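Long-range contacts in minor pilin subunit PapF (Escherichia coli, PDB 2W07), which serves as a minor subunit of the adhesive pili (fimbriae) that radiate from the bacterium and let it colonise the epithelium of particular host organs: residues P32-N37 with S122-N127; N72-N77 with T139-S144; N77-G82 with I131-D136. The protein carries 1 engineered substitution. All blocks are in the same frame, centred on the assembly; numbering follows the deposited sequence.

Contact 1 of 3, residues P32-N37 with S122-N127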
loop_
_atom_site.group_PDB
_atom_site.type_symbol
_atom_site.label_atom_id
_atom_site.label_comp_id
_atom_site.label_asym_id
_atom_site.label_seq_id
_atom_site.Cartn_x
_atom_site.Cartn_y
_atom_site.Cartn_z
ATOM N N PRO B 32 -12.284 -19.586 -25.596
ATOM C CA PRO B 32 -12.596 -19.774 -24.176
ATOM C C PRO B 32 -12.800 -21.238 -23.766
ATOM O O PRO B 32 -13.084 -21.530 -22.604
ATOM C CB PRO B 32 -13.853 -18.930 -23.993
ATOM C CG PRO B 32 -13.606 -17.789 -24.934
ATOM C CD PRO B 32 -13.102 -18.502 -26.170
ATOM N N GLU B 33 -12.656 -22.151 -24.725
ATOM C CA GLU B 33 -12.795 -23.584 -24.468
ATOM C C GLU B 33 -11.417 -24.210 -24.259
ATOM O O GLU B 33 -10.746 -24.597 -25.217
ATOM C CB GLU B 33 -13.501 -24.268 -25.638
ATOM C CG GLU B 33 -15.013 -24.165 -25.585
ATOM C CD GLU B 33 -15.592 -24.893 -24.387
ATOM O OE1 GLU B 33 -15.345 -24.447 -23.246
ATOM O OE2 GLU B 33 -16.286 -25.915 -24.586
ATOM N N HIS B 34 -11.010 -24.314 -22.998
ATOM C CA HIS B 34 -9.705 -24.862 -22.647
ATOM C C HIS B 34 -9.762 -25.808 -21.449
ATOM O O HIS B 34 -10.829 -26.056 -20.888
ATOM C CB HIS B 34 -8.760 -23.715 -22.333
ATOM C CG HIS B 34 -9.346 -22.720 -21.388
ATOM N ND1 HIS B 34 -9.798 -23.068 -20.133
ATOM C CD2 HIS B 34 -9.607 -21.399 -21.528
ATOM C CE1 HIS B 34 -10.311 -22.007 -19.542
ATOM N NE2 HIS B 34 -10.208 -20.981 -20.368
ATOM N N VAL B 35 -8.593 -26.311 -21.055
ATOM C CA VAL B 35 -8.470 -27.252 -19.946
ATOM C C VAL B 35 -8.345 -26.612 -18.569
ATOM O O VAL B 35 -8.348 -27.311 -17.556
ATOM C CB VAL B 35 -7.254 -28.175 -20.155
ATOM C CG1 VAL B 35 -7.425 -28.975 -21.431
ATOM C CG2 VAL B 35 -5.980 -27.346 -20.225
ATOM N N ASP B 36 -8.231 -25.286 -18.540
ATOM C CA ASP B 36 -8.099 -24.524 -17.298
ATOM C C ASP B 36 -7.403 -25.282 -16.171
ATOM O O ASP B 36 -7.828 -25.231 -15.017
ATOM C CB ASP B 36 -9.470 -24.035 -16.815
ATOM C CG ASP B 36 -10.459 -25.161 -16.617
ATOM O OD1 ASP B 36 -10.938 -25.713 -17.625
ATOM O OD2 ASP B 36 -10.759 -25.497 -15.454
ATOM N N ASN B 37 -6.331 -25.983 -16.517
ATOM C CA ASN B 37 -5.554 -26.748 -15.550
ATOM C C ASN B 37 -4.129 -26.777 -16.075
ATOM O O ASN B 37 -3.242 -27.395 -15.490
ATOM C CB ASN B 37 -6.107 -28.165 -15.429
ATOM N N SER B 122 -1.291 -15.775 -14.585
ATOM C CA SER B 122 -2.724 -15.793 -14.825
ATOM C C SER B 122 -3.042 -16.890 -15.825
ATOM O O SER B 122 -2.386 -17.009 -16.859
ATOM C CB SER B 122 -3.182 -14.440 -15.379
ATOM O OG SER B 122 -2.815 -13.379 -14.511
ATOM N N VAL B 123 -4.048 -17.697 -15.516
ATOM C CA VAL B 123 -4.438 -18.781 -16.403
ATOM C C VAL B 123 -5.958 -18.899 -16.502
ATOM O O VAL B 123 -6.657 -18.926 -15.488
ATOM C CB VAL B 123 -3.834 -20.126 -15.926
ATOM C CG1 VAL B 123 -4.093 -20.314 -14.449
ATOM C CG2 VAL B 123 -4.424 -21.281 -16.728
ATOM N N PRO B 124 -6.487 -18.965 -17.735
ATOM C CA PRO B 124 -7.929 -19.080 -17.957
ATOM C C PRO B 124 -8.535 -20.258 -17.205
ATOM O O PRO B 124 -7.892 -21.292 -17.025
ATOM C CB PRO B 124 -8.038 -19.200 -19.479
ATOM C CG PRO B 124 -6.724 -19.788 -19.878
ATOM C CD PRO B 124 -5.759 -19.025 -19.014
ATOM N N PHE B 125 -9.776 -20.085 -16.759
ATOM C CA PHE B 125 -10.465 -21.109 -15.991
ATOM C C PHE B 125 -11.980 -21.113 -16.219
ATOM O O PHE B 125 -12.647 -20.098 -16.025
ATOM C CB PHE B 125 -10.180 -20.890 -14.504
ATOM C CG PHE B 125 -10.905 -21.840 -13.593
ATOM C CD1 PHE B 125 -10.522 -23.172 -13.505
ATOM C CD2 PHE B 125 -11.971 -21.400 -12.819
ATOM C CE1 PHE B 125 -11.191 -24.055 -12.660
ATOM C CE2 PHE B 125 -12.649 -22.273 -11.969
ATOM C CZ PHE B 125 -12.257 -23.601 -11.890
ATOM N N ARG B 126 -12.525 -22.250 -16.640
ATOM C CA ARG B 126 -13.968 -22.335 -16.828
ATOM C C ARG B 126 -14.529 -23.334 -15.830
ATOM O O ARG B 126 -14.132 -24.495 -15.800
ATOM C CB ARG B 126 -14.333 -22.695 -18.278
ATOM C CG ARG B 126 -13.646 -23.891 -18.884
ATOM C CD ARG B 126 -13.958 -23.944 -20.384
ATOM N NE ARG B 126 -13.350 -25.099 -21.044
ATOM C CZ ARG B 126 -13.917 -26.297 -21.136
ATOM N NH1 ARG B 126 -15.119 -26.510 -20.617
ATOM N NH2 ARG B 126 -13.273 -27.289 -21.737
ATOM N N ASN B 127 -15.438 -22.846 -14.991
ATOM C CA ASN B 127 -16.047 -23.642 -13.934
ATOM C C ASN B 127 -17.326 -24.345 -14.351
ATOM O O ASN B 127 -18.127 -24.736 -13.501
ATOM C CB ASN B 127 -16.345 -22.748 -12.738
ATOM C CG ASN B 127 -17.427 -21.727 -13.041
ATOM O OD1 ASN B 127 -17.730 -21.465 -14.207
ATOM N ND2 ASN B 127 -18.009 -21.143 -11.999
#

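Contact 2 of 3, residues N72-N77 with T139-S144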
loop_
_atom_site.group_PDB
_atom_site.type_symbol
_atom_site.label_atom_id
_atom_site.label_comp_id
_atom_site.label_asym_id
_atom_site.label_seq_id
_atom_site.Cartn_x
_atom_site.Cartn_y
_atom_site.Cartn_z
ATOM N N ASN B 72 -8.978 -17.500 -5.805
ATOM C CA ASN B 72 -7.949 -16.834 -6.590
ATOM C C ASN B 72 -8.391 -16.699 -8.035
ATOM O O ASN B 72 -7.560 -16.633 -8.947
ATOM C CB ASN B 72 -6.657 -17.647 -6.531
ATOM C CG ASN B 72 -6.784 -18.987 -7.233
ATOM O OD1 ASN B 72 -7.759 -19.714 -7.034
ATOM N ND2 ASN B 72 -5.797 -19.322 -8.055
ATOM N N VAL B 73 -9.703 -16.652 -8.239
ATOM C CA VAL B 73 -10.251 -16.560 -9.581
ATOM C C VAL B 73 -11.128 -15.342 -9.795
ATOM O O VAL B 73 -12.075 -15.101 -9.047
ATOM C CB VAL B 73 -11.063 -17.829 -9.929
ATOM C CG1 VAL B 73 -11.583 -17.743 -11.352
ATOM C CG2 VAL B 73 -10.188 -19.063 -9.757
ATOM N N LEU B 74 -10.799 -14.580 -10.832
ATOM C CA LEU B 74 -11.542 -13.383 -11.187
ATOM C C LEU B 74 -12.596 -13.743 -12.216
ATOM O O LEU B 74 -12.357 -14.566 -13.096
ATOM C CB LEU B 74 -10.606 -12.339 -11.798
ATOM C CG LEU B 74 -9.491 -11.754 -10.935
ATOM C CD1 LEU B 74 -8.531 -10.963 -11.811
ATOM C CD2 LEU B 74 -10.104 -10.871 -9.858
ATOM N N ALA B 75 -13.764 -13.127 -12.110
ATOM C CA ALA B 75 -14.820 -13.375 -13.073
ATOM C C ALA B 75 -14.478 -12.522 -14.284
ATOM O O ALA B 75 -13.680 -11.587 -14.188
ATOM C CB ALA B 75 -16.174 -12.961 -12.494
ATOM N N THR B 76 -15.057 -12.852 -15.429
ATOM C CA THR B 76 -14.813 -12.086 -16.645
ATOM C C THR B 76 -16.166 -11.636 -17.177
ATOM O O THR B 76 -17.164 -11.707 -16.463
ATOM C CB THR B 76 -14.120 -12.940 -17.714
ATOM O OG1 THR B 76 -15.027 -13.949 -18.178
ATOM C CG2 THR B 76 -12.870 -13.598 -17.142
ATOM N N ASN B 77 -16.202 -11.173 -18.423
ATOM C CA ASN B 77 -17.456 -10.736 -19.025
ATOM C C ASN B 77 -18.095 -11.913 -19.752
ATOM O O ASN B 77 -18.846 -11.742 -20.713
ATOM C CB ASN B 77 -17.217 -9.565 -19.988
ATOM C CG ASN B 77 -16.310 -9.928 -21.149
ATOM O OD1 ASN B 77 -15.219 -10.464 -20.958
ATOM N ND2 ASN B 77 -16.756 -9.623 -22.362
ATOM N N THR B 139 -11.367 -8.600 -18.296
ATOM C CA THR B 139 -11.649 -8.437 -16.881
ATOM C C THR B 139 -10.635 -7.479 -16.282
ATOM O O THR B 139 -9.616 -7.171 -16.907
ATOM C CB THR B 139 -11.592 -9.795 -16.156
ATOM O OG1 THR B 139 -11.831 -9.606 -14.757
ATOM C CG2 THR B 139 -10.244 -10.452 -16.365
ATOM N N THR B 140 -10.921 -6.997 -15.078
ATOM C CA THR B 140 -10.029 -6.058 -14.410
ATOM C C THR B 140 -9.853 -6.389 -12.932
ATOM O O THR B 140 -10.810 -6.742 -12.234
ATOM C CB THR B 140 -10.560 -4.613 -14.506
ATOM O OG1 THR B 140 -11.115 -4.386 -15.808
ATOM C CG2 THR B 140 -9.427 -3.627 -14.285
ATOM N N ALA B 141 -8.616 -6.275 -12.468
ATOM C CA ALA B 141 -8.280 -6.536 -11.078
ATOM C C ALA B 141 -7.536 -5.318 -10.534
ATOM O O ALA B 141 -6.854 -4.615 -11.280
ATOM C CB ALA B 141 -7.393 -7.777 -10.975
ATOM N N SER B 142 -7.679 -5.064 -9.240
ATOM C CA SER B 142 -6.992 -3.937 -8.629
ATOM C C SER B 142 -5.752 -4.463 -7.927
ATOM O O SER B 142 -5.795 -5.492 -7.264
ATOM C CB SER B 142 -7.894 -3.234 -7.617
ATOM O OG SER B 142 -9.099 -2.808 -8.224
ATOM N N MET B 143 -4.640 -3.766 -8.100
ATOM C CA MET B 143 -3.403 -4.156 -7.454
ATOM C C MET B 143 -2.994 -2.983 -6.574
ATOM O O MET B 143 -2.540 -1.950 -7.074
ATOM C CB MET B 143 -2.331 -4.460 -8.500
ATOM C CG MET B 143 -0.998 -4.864 -7.921
ATOM S SD MET B 143 0.121 -5.459 -9.199
ATOM C CE MET B 143 -0.416 -7.187 -9.309
ATOM N N SER B 144 -3.176 -3.147 -5.265
ATOM C CA SER B 144 -2.858 -2.099 -4.302
ATOM C C SER B 144 -1.478 -2.180 -3.680
ATOM O O SER B 144 -1.076 -3.216 -3.144
ATOM C CB SER B 144 -3.889 -2.084 -3.168
ATOM O OG SER B 144 -5.188 -1.823 -3.660
#

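Contact 3 of 3, residues N77-G82 with I131-D136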
loop_
_atom_site.group_PDB
_atom_site.type_symbol
_atom_site.label_atom_id
_atom_site.label_comp_id
_atom_site.label_asym_id
_atom_site.label_seq_id
_atom_site.Cartn_x
_atom_site.Cartn_y
_atom_site.Cartn_z
ATOM N N ASN B 77 -16.202 -11.173 -18.423
ATOM C CA ASN B 77 -17.456 -10.736 -19.025
ATOM C C ASN B 77 -18.095 -11.913 -19.752
ATOM O O ASN B 77 -18.846 -11.742 -20.713
ATOM C CB ASN B 77 -17.217 -9.565 -19.988
ATOM C CG ASN B 77 -16.310 -9.928 -21.149
ATOM O OD1 ASN B 77 -15.219 -10.464 -20.958
ATOM N ND2 ASN B 77 -16.756 -9.623 -22.362
ATOM N N ILE B 78 -17.774 -13.112 -19.278
ATOM C CA ILE B 78 -18.304 -14.353 -19.832
ATOM C C ILE B 78 -18.704 -15.247 -18.666
ATOM O O ILE B 78 -17.879 -15.571 -17.813
ATOM C CB ILE B 78 -17.255 -15.098 -20.682
ATOM C CG1 ILE B 78 -16.890 -14.266 -21.910
ATOM C CG2 ILE B 78 -17.801 -16.452 -21.111
ATOM C CD1 ILE B 78 -15.974 -14.981 -22.894
ATOM N N THR B 79 -19.974 -15.633 -18.622
ATOM C CA THR B 79 -20.467 -16.481 -17.544
ATOM C C THR B 79 -19.696 -17.802 -17.538
ATOM O O THR B 79 -19.372 -18.342 -18.597
ATOM C CB THR B 79 -21.967 -16.787 -17.720
ATOM O OG1 THR B 79 -22.629 -15.645 -18.283
ATOM C CG2 THR B 79 -22.605 -17.119 -16.366
ATOM N N HIS B 80 -19.402 -18.309 -16.343
ATOM C CA HIS B 80 -18.676 -19.570 -16.179
ATOM C C HIS B 80 -17.230 -19.542 -16.671
ATOM O O HIS B 80 -16.578 -20.584 -16.765
ATOM C CB HIS B 80 -19.426 -20.714 -16.871
ATOM C CG HIS B 80 -20.729 -21.059 -16.221
ATOM N ND1 HIS B 80 -20.824 -21.427 -14.896
ATOM C CD2 HIS B 80 -21.992 -21.078 -16.709
ATOM C CE1 HIS B 80 -22.091 -21.657 -14.595
ATOM N NE2 HIS B 80 -22.819 -21.451 -15.677
ATOM N N PHE B 81 -16.726 -18.354 -16.983
ATOM C CA PHE B 81 -15.355 -18.222 -17.453
ATOM C C PHE B 81 -14.604 -17.178 -16.627
ATOM O O PHE B 81 -15.072 -16.051 -16.457
ATOM C CB PHE B 81 -15.339 -17.813 -18.921
ATOM C CG PHE B 81 -13.959 -17.673 -19.486
ATOM C CD1 PHE B 81 -13.232 -18.794 -19.856
ATOM C CD2 PHE B 81 -13.371 -16.421 -19.610
ATOM C CE1 PHE B 81 -11.936 -18.669 -20.341
ATOM C CE2 PHE B 81 -12.078 -16.288 -20.092
ATOM C CZ PHE B 81 -11.360 -17.415 -20.457
ATOM N N GLY B 82 -13.439 -17.550 -16.113
ATOM C CA GLY B 82 -12.675 -16.612 -15.314
ATOM C C GLY B 82 -11.178 -16.737 -15.490
ATOM O O GLY B 82 -10.690 -17.570 -16.257
ATOM N N ILE B 131 -21.931 -24.630 -23.416
ATOM C CA ILE B 131 -21.653 -23.448 -24.218
ATOM C C ILE B 131 -21.376 -22.185 -23.409
ATOM O O ILE B 131 -21.977 -21.950 -22.359
ATOM C CB ILE B 131 -22.812 -23.198 -25.185
ATOM N N LEU B 132 -20.456 -21.374 -23.919
ATOM C CA LEU B 132 -20.090 -20.117 -23.282
ATOM C C LEU B 132 -20.514 -18.970 -24.190
ATOM O O LEU B 132 -20.143 -18.929 -25.363
ATOM C CB LEU B 132 -18.577 -20.045 -23.049
ATOM C CG LEU B 132 -17.945 -21.018 -22.052
ATOM C CD1 LEU B 132 -16.441 -20.780 -22.002
ATOM C CD2 LEU B 132 -18.565 -20.833 -20.677
ATOM N N ASN B 133 -21.296 -18.047 -23.641
ATOM C CA ASN B 133 -21.771 -16.898 -24.398
ATOM C C ASN B 133 -20.685 -15.837 -24.546
ATOM O O ASN B 133 -20.631 -14.878 -23.779
ATOM C CB ASN B 133 -23.007 -16.294 -23.721
ATOM C CG ASN B 133 -22.780 -15.984 -22.248
ATOM O OD1 ASN B 133 -21.919 -15.182 -21.894
ATOM N ND2 ASN B 133 -23.560 -16.620 -21.384
ATOM N N GLY B 134 -19.817 -16.016 -25.537
ATOM C CA GLY B 134 -18.757 -15.051 -25.758
ATOM C C GLY B 134 -17.476 -15.650 -26.300
ATOM O O GLY B 134 -16.987 -16.657 -25.789
ATOM N N GLY B 135 -16.939 -15.024 -27.344
ATOM C CA GLY B 135 -15.705 -15.494 -27.946
ATOM C C GLY B 135 -14.557 -14.626 -27.473
ATOM O O GLY B 135 -13.392 -15.024 -27.522
ATOM N N ASP B 136 -14.904 -13.425 -27.017
ATOM C CA ASP B 136 -13.936 -12.463 -26.504
ATOM C C ASP B 136 -14.224 -12.253 -25.028
ATOM O O ASP B 136 -15.373 -12.359 -24.595
ATOM C CB ASP B 136 -14.064 -11.119 -27.230
ATOM C CG ASP B 136 -13.450 -11.140 -28.612
ATOM O OD1 ASP B 136 -12.236 -11.414 -28.719
ATOM O OD2 ASP B 136 -14.177 -10.875 -29.593
#

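Contact 1 of 3, residues P32-N37 with S122-N127
R126, at the end of strand 116-126 in the immunoglobulin-like sandwich of this pilin subunit, turns its NE and NH2 to the carbonyl of H34 in the loop P32-N37. NE lies 2.7 Å and NH2 2.9 Å from H34 O, yet both hydrogen bonds are weak, with N-H...O angles of 123° and 119°. E33 crosses the arginine at about a right angle and sets OE1 over one guanidinium face, 3.0 Å from R126 NE; standing out of the plane, away from the N-H directions, it bridges through charge. Over the opposite face stands D36 OD1, 4.2 Å from R126 NE; both carboxylates would probably favour the cation. A chi1 of 51° tucks R126 CG between N and C, and the straight chain, running alongside the H34 ring but heading the other way, carries NE to H34 O. That imidazole has P124 CG over one face, a CH-pi contact of 3.9 Å to the ring centroid, and P32 O over the other. F81 of strand 81-87 also meets this ring. A weak bond from D36 N to H34 ND1, 3.1 Å, may help fix the ring's rotation, and D36 OD2 ends 3.0 Å from F125 CD1.

Contact 2 of 3, residues N72-N77 with T139-S144
T139 spans the gap to A75 with its hydroxyl: OG1 donates a hydrogen bond of 2.8 Å to A75 O, meeting the carbonyl nearly head-on at a C=O...O angle of 163°. The two segments belong to different sheets of the pilin sandwich, strand 73-75 at the margin of one and strand 139-144 in the other. Their short axes come within 7.4 Å at 129°. The rotamer of T139 decides which branch does the work. With OG1 opposite the backbone N (chi1 178°), the hydroxyl is delivered to A75 O, while CG2 sits between N and the carbonyl carbon and is left for packing. There it faces the methyl of T76, which crosses T139 at a slant with T76 CG2 4.1 Å from T139 CB. T76 turns its own hydroxyl elsewhere: OG1, placed between N and C, is hydrogen-bonded to F81 O and I78 N, and T76 meets T139 through its methyl and CA. Further along, L74 stretches out to bring CD1 within 3.5 Å of A141 CB, closer than two methyls normally pack. V61 of strand 57-62 also packs on A141, and L97 on L74. T139 to S144 pair in parallel with a strand of another protein chain, consistent with a chaperone completing an immunoglobulin-like fold that lacks its last strand. The link between sheets is therefore mixed: the L74–A141 and T76–T139 hydrocarbon contacts flank one directional bond, which satisfies the hydroxyl of the buried T139.

Contact 3 of 3, residues N77-G82 with I131-D136
I78 projects from the start of N77-G82 onto the backbone of the loop I131-D136. Its CB carries CG2 to one side, where the methyl meets L132 CB at 4.2 Å and lies near N133 O. On the other branch CG1 reaches 3.6 Å from D136 O, and the extended chi2 (-174°) carries CD1 against two carbonyl oxygens, 3.2 Å from D136 O and 3.5 Å from G134 O. The isoleucine tip thus rests on peptide oxygens, and F137, just beyond the loop, also packs on I78. G134 runs past I78 CG1, where a CB would clash, with backbone angles (148°/132°) that favour a residue without a side chain. L132 crosses I78 at about a right angle and forks at CG: CD2 touches T79 O at 3.3 Å and also packs on H80 CB, whereas CD1 approaches F81 CD1 at 4.3 Å. On the exposed side N133 ND2 gives T79 OG1 a weak hydrogen bond, long at 3.4 Å though fairly straight. D136 also packs on an apolar side chain of another protein chain. What meets here are two tight turns: a type II beta turn from I78 to F81, closed by F81 N to I78 O and leading into strand 81-87, and an inverse gamma turn centred on N133, in the loops at one end of an immunoglobulin-like beta sandwich.

Strands 73-75, 81-87 and 116-126 are neighbours in one sheet and tie the three contacts together. Contacts 1 and 3 have centres about 11 Å apart and share a strand pairing in which F125 O lies 2.7 Å from G82 N. Contacts 2 and 3, about 15 Å between centres, have N77 in common, and contact 3 is nested in the chain loop that contact 2 closes. Contacts 1 and 2 lie about 14 Å apart between centres and touch where F125 CD2 packs 4.0 Å from V73 CG1. Contacts 1 and 3 lie among the loops at one end of the domain; contact 2, nearer its centre, joins this sheet to the strand that pairs with another protein chain.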